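Local coordinates for protein carbonic anhydrase (PDB 5SWC) that catalyses the reversible hydration of carbon dioxide with a zinc ion and supplies carbon dioxide to RuBisCO in the carboxysome, at residues 77-81 with 96-102. Numbering follows the deposited sequence.
Sequences FVIRN and EGAAMEY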
ATOM      1  N   PHE A  77      12.295 -27.132  -1.952  1.00 11.91           N
ATOM      2  CA  PHE A  77      12.326 -25.751  -1.427  1.00 10.88           C
ATOM      3  C   PHE A  77      10.877 -25.450  -1.076  1.00 11.16           C
ATOM      4  O   PHE A  77      10.005 -25.598  -1.942  1.00 12.98           O
ATOM      5  CB  PHE A  77      12.853 -24.826  -2.509  1.00 11.77           C
ATOM      6  CG  PHE A  77      13.011 -23.396  -2.100  1.00 12.87           C
ATOM      7  CD1 PHE A  77      14.222 -22.912  -1.644  1.00 13.97           C
ATOM      8  CD2 PHE A  77      11.953 -22.497  -2.235  1.00 14.74           C
ATOM      9  CE1 PHE A  77      14.358 -21.565  -1.299  1.00 16.34           C
ATOM     10  CE2 PHE A  77      12.130 -21.115  -1.897  1.00 13.69           C
ATOM     11  CZ  PHE A  77      13.307 -20.694  -1.456  1.00 14.96           C
ATOM     12  N   VAL A  78      10.580 -25.066   0.150  1.00 11.58           N
ATOM     13  CA  VAL A  78       9.216 -25.133   0.671  1.00 10.98           C
ATOM     14  C   VAL A  78       8.719 -23.763   1.146  1.00 11.27           C
ATOM     15  O   VAL A  78       9.398 -23.086   1.936  1.00 12.52           O
ATOM     16  CB  VAL A  78       9.107 -26.134   1.818  1.00 11.96           C
ATOM     17  CG1 VAL A  78       7.709 -26.166   2.355  1.00 13.61           C
ATOM     18  CG2 VAL A  78       9.529 -27.533   1.350  1.00 13.67           C
ATOM     19  N   ILE A  79       7.536 -23.362   0.706  1.00 10.36           N
ATOM     20  CA  ILE A  79       6.798 -22.224   1.217  1.00 10.23           C
ATOM     21  C   ILE A  79       5.642 -22.745   2.028  1.00 10.99           C
ATOM     22  O   ILE A  79       4.903 -23.595   1.523  1.00 11.17           O
ATOM     23  CB  ILE A  79       6.272 -21.363   0.055  1.00 11.73           C
ATOM     24  CG1 ILE A  79       7.437 -20.706  -0.707  1.00 11.60           C
ATOM     25  CG2 ILE A  79       5.241 -20.365   0.532  1.00 15.09           C
ATOM     26  CD1 ILE A  79       7.026 -20.006  -1.988  1.00 12.57           C
ATOM     27  N   ARG A  80       5.462 -22.278   3.266  1.00  9.53           N
ATOM     28  CA  ARG A  80       4.292 -22.663   4.041  1.00  9.29           C
ATOM     29  C   ARG A  80       3.629 -21.495   4.687  1.00  9.80           C
ATOM     30  O   ARG A  80       4.285 -20.685   5.347  1.00 11.19           O
ATOM     31  CB  ARG A  80       4.668 -23.662   5.162  1.00 11.22           C
ATOM     32  CG  ARG A  80       5.291 -24.925   4.608  1.00 12.42           C
ATOM     33  CD  ARG A  80       5.592 -26.009   5.617  1.00 11.79           C
ATOM     34  NE  ARG A  80       4.363 -26.567   6.156  1.00 11.73           N
ATOM     35  CZ  ARG A  80       4.312 -27.577   7.026  1.00 11.93           C
ATOM     36  NH1 ARG A  80       5.406 -28.204   7.430  1.00 12.90           N
ATOM     37  NH2 ARG A  80       3.128 -27.932   7.506  1.00 13.16           N
ATOM     38  N   ASN A  81       2.324 -21.389   4.474  1.00  9.99           N
ATOM     39  CA  ASN A  81       1.471 -20.374   5.077  1.00  9.97           C
ATOM     40  C   ASN A  81       0.104 -20.964   5.346  1.00 10.65           C
ATOM     41  O   ASN A  81      -0.146 -22.135   4.972  1.00 11.29           O
ATOM     42  CB  ASN A  81       1.418 -19.103   4.213  1.00 10.57           C
ATOM     43  CG  ASN A  81       0.852 -19.354   2.859  1.00 10.82           C
ATOM     44  OD1 ASN A  81      -0.083 -20.100   2.696  1.00 11.73           O
ATOM     45  ND2 ASN A  81       1.417 -18.716   1.871  1.00 11.54           N
ATOM     46  N   GLU A  96       5.777 -14.687   0.162  1.00 12.84           N
ATOM     47  CA  GLU A  96       5.444 -15.672  -0.866  1.00 13.39           C
ATOM     48  C   GLU A  96       6.090 -15.425  -2.208  1.00 12.44           C
ATOM     49  O   GLU A  96       6.788 -16.280  -2.759  1.00 12.48           O
ATOM     50  CB  GLU A  96       3.900 -15.733  -1.004  1.00 12.31           C
ATOM     51  CG  GLU A  96       3.216 -16.409   0.171  1.00 13.59           C
ATOM     52  CD  GLU A  96       3.021 -15.564   1.404  1.00 15.64           C
ATOM     53  OE1 GLU A  96       3.154 -14.327   1.367  1.00 15.11           O
ATOM     54  OE2 GLU A  96       2.753 -16.184   2.455  1.00 16.12           O
ATOM     55  N   GLY A  97       5.840 -14.256  -2.766  1.00 13.83           N
ATOM     56  CA  GLY A  97       6.365 -13.966  -4.083  1.00 15.37           C
ATOM     57  C   GLY A  97       7.872 -13.985  -4.105  1.00 13.46           C
ATOM     58  O   GLY A  97       8.461 -14.504  -5.035  1.00 13.96           O
ATOM     59  N   ALA A  98       8.495 -13.403  -3.098  1.00 12.13           N
ATOM     60  CA  ALA A  98       9.941 -13.411  -2.965  1.00 13.24           C
ATOM     61  C   ALA A  98      10.523 -14.809  -2.933  1.00 12.81           C
ATOM     62  O   ALA A  98      11.553 -15.090  -3.555  1.00 13.31           O
ATOM     63  CB  ALA A  98      10.348 -12.643  -1.726  1.00 14.27           C
ATOM     64  N   ALA A  99       9.916 -15.696  -2.161  1.00 12.16           N
ATOM     65  CA  ALA A  99      10.436 -17.049  -2.044  1.00 11.15           C
ATOM     66  C   ALA A  99      10.338 -17.789  -3.376  1.00 12.03           C
ATOM     67  O   ALA A  99      11.251 -18.500  -3.776  1.00 13.16           O
ATOM     68  CB  ALA A  99       9.741 -17.786  -0.961  1.00 11.75           C
ATOM     69  N   MET A 100       9.217 -17.612  -4.043  1.00 12.36           N
ATOM     70  CA  MET A 100       9.039 -18.236  -5.351  0.68 10.87           C
ATOM     71  C   MET A 100      10.070 -17.673  -6.326  1.00 12.11           C
ATOM     72  O   MET A 100      10.705 -18.420  -7.074  1.00 13.40           O
ATOM     73  CB  MET A 100       7.591 -18.016  -5.846  0.68 10.48           C
ATOM     74  CG  MET A 100       7.277 -18.501  -7.259  0.68 12.53           C
ATOM     75  SD  MET A 100       7.969 -17.451  -8.587  0.68 14.47           S
ATOM     76  CE  MET A 100       7.009 -15.954  -8.349  0.68 14.59           C
ATOM     77  N   GLU A 101      10.276 -16.358  -6.313  1.00 12.96           N
ATOM     78  CA  GLU A 101      11.245 -15.748  -7.213  1.00 13.38           C
ATOM     79  C   GLU A 101      12.653 -16.272  -6.954  1.00 13.78           C
ATOM     80  O   GLU A 101      13.407 -16.581  -7.878  1.00 15.31           O
ATOM     81  CB  GLU A 101      11.233 -14.233  -7.049  1.00 13.95           C
ATOM     82  CG  GLU A 101      12.131 -13.525  -8.048  1.00 16.63           C
ATOM     83  CD  GLU A 101      12.129 -12.054  -7.821  1.00 17.77           C
ATOM     84  OE1 GLU A 101      12.760 -11.665  -6.848  1.00 16.98           O
ATOM     85  OE2 GLU A 101      11.477 -11.301  -8.579  1.00 18.79           O
ATOM     86  N   TYR A 102      13.001 -16.396  -5.684  1.00 13.25           N
ATOM     87  CA  TYR A 102      14.323 -16.972  -5.369  1.00 15.04           C
ATOM     88  C   TYR A 102      14.467 -18.383  -5.924  1.00 14.85           C
ATOM     89  O   TYR A 102      15.481 -18.719  -6.541  1.00 15.78           O
ATOM     90  CB  TYR A 102      14.568 -16.930  -3.862  1.00 15.41           C
ATOM     91  CG  TYR A 102      15.985 -17.268  -3.491  1.00 15.38           C
ATOM     92  CD1 TYR A 102      17.006 -16.340  -3.642  1.00 20.67           C
ATOM     93  CD2 TYR A 102      16.318 -18.530  -3.062  1.00 15.53           C
ATOM     94  CE1 TYR A 102      18.329 -16.677  -3.337  1.00 19.94           C
ATOM     95  CE2 TYR A 102      17.611 -18.849  -2.743  1.00 17.39           C
ATOM     96  CZ  TYR A 102      18.608 -17.938  -2.876  1.00 19.12           C
ATOM     97  OH  TYR A 102      19.919 -18.312  -2.576  1.00 21.99           O
TER
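Ile79 lays the end of its side chain over the methyl of Ala99, with Ile79 CD1 3.7 Å from Ala99 CB. CG1 of Ile79 stands beside the backbone N (chi1 -67°) and the chain runs on extended, which carries CD1 in to the helix backbone near Ala99 and Met100. Phe77 packs further along the helix, on Ala99 and Tyr102. The outer end of its ring reaches the helix. Phe77 CE2 comes within 3.3 Å of Ala99 O. Phe77 CE1 sits 4.0 Å from Tyr102 CD2. The two aromatic side chains cross at about a right angle, and Phe77 CE1 meets the edge of the tyrosine ring. Leu54 of the neighbouring strand 53-58 also packs on Phe77, Ile79 and Met100.

At the other end the contact turns polar. Asn81 ND2 donates to Glu96 OE2 over 2.9 Å, with a bent N-H...O angle of 145°. The amide comes to the anti side of the carboxylate, somewhat out of its plane. A bend at chi2 brings the carboxylate round to Asn81. ND2 also bonds to Ile85 O, and two acceptors thus hold the buried amide in place. Glu96 OE2 has a second, weak bond from Gly95 N of the second subunit.

The strand and the helix run nearly antiparallel, at 171°. Asn81 ends its strand about 8 Å from the zinc ion, measured from its side chain. This is a helix packed on the outermost strand of this chain's sheet, whose backbone also bonds to the second subunit, in the alpha/beta fold of beta-class carbonic anhydrases, at the interface with that subunit and near the zinc site.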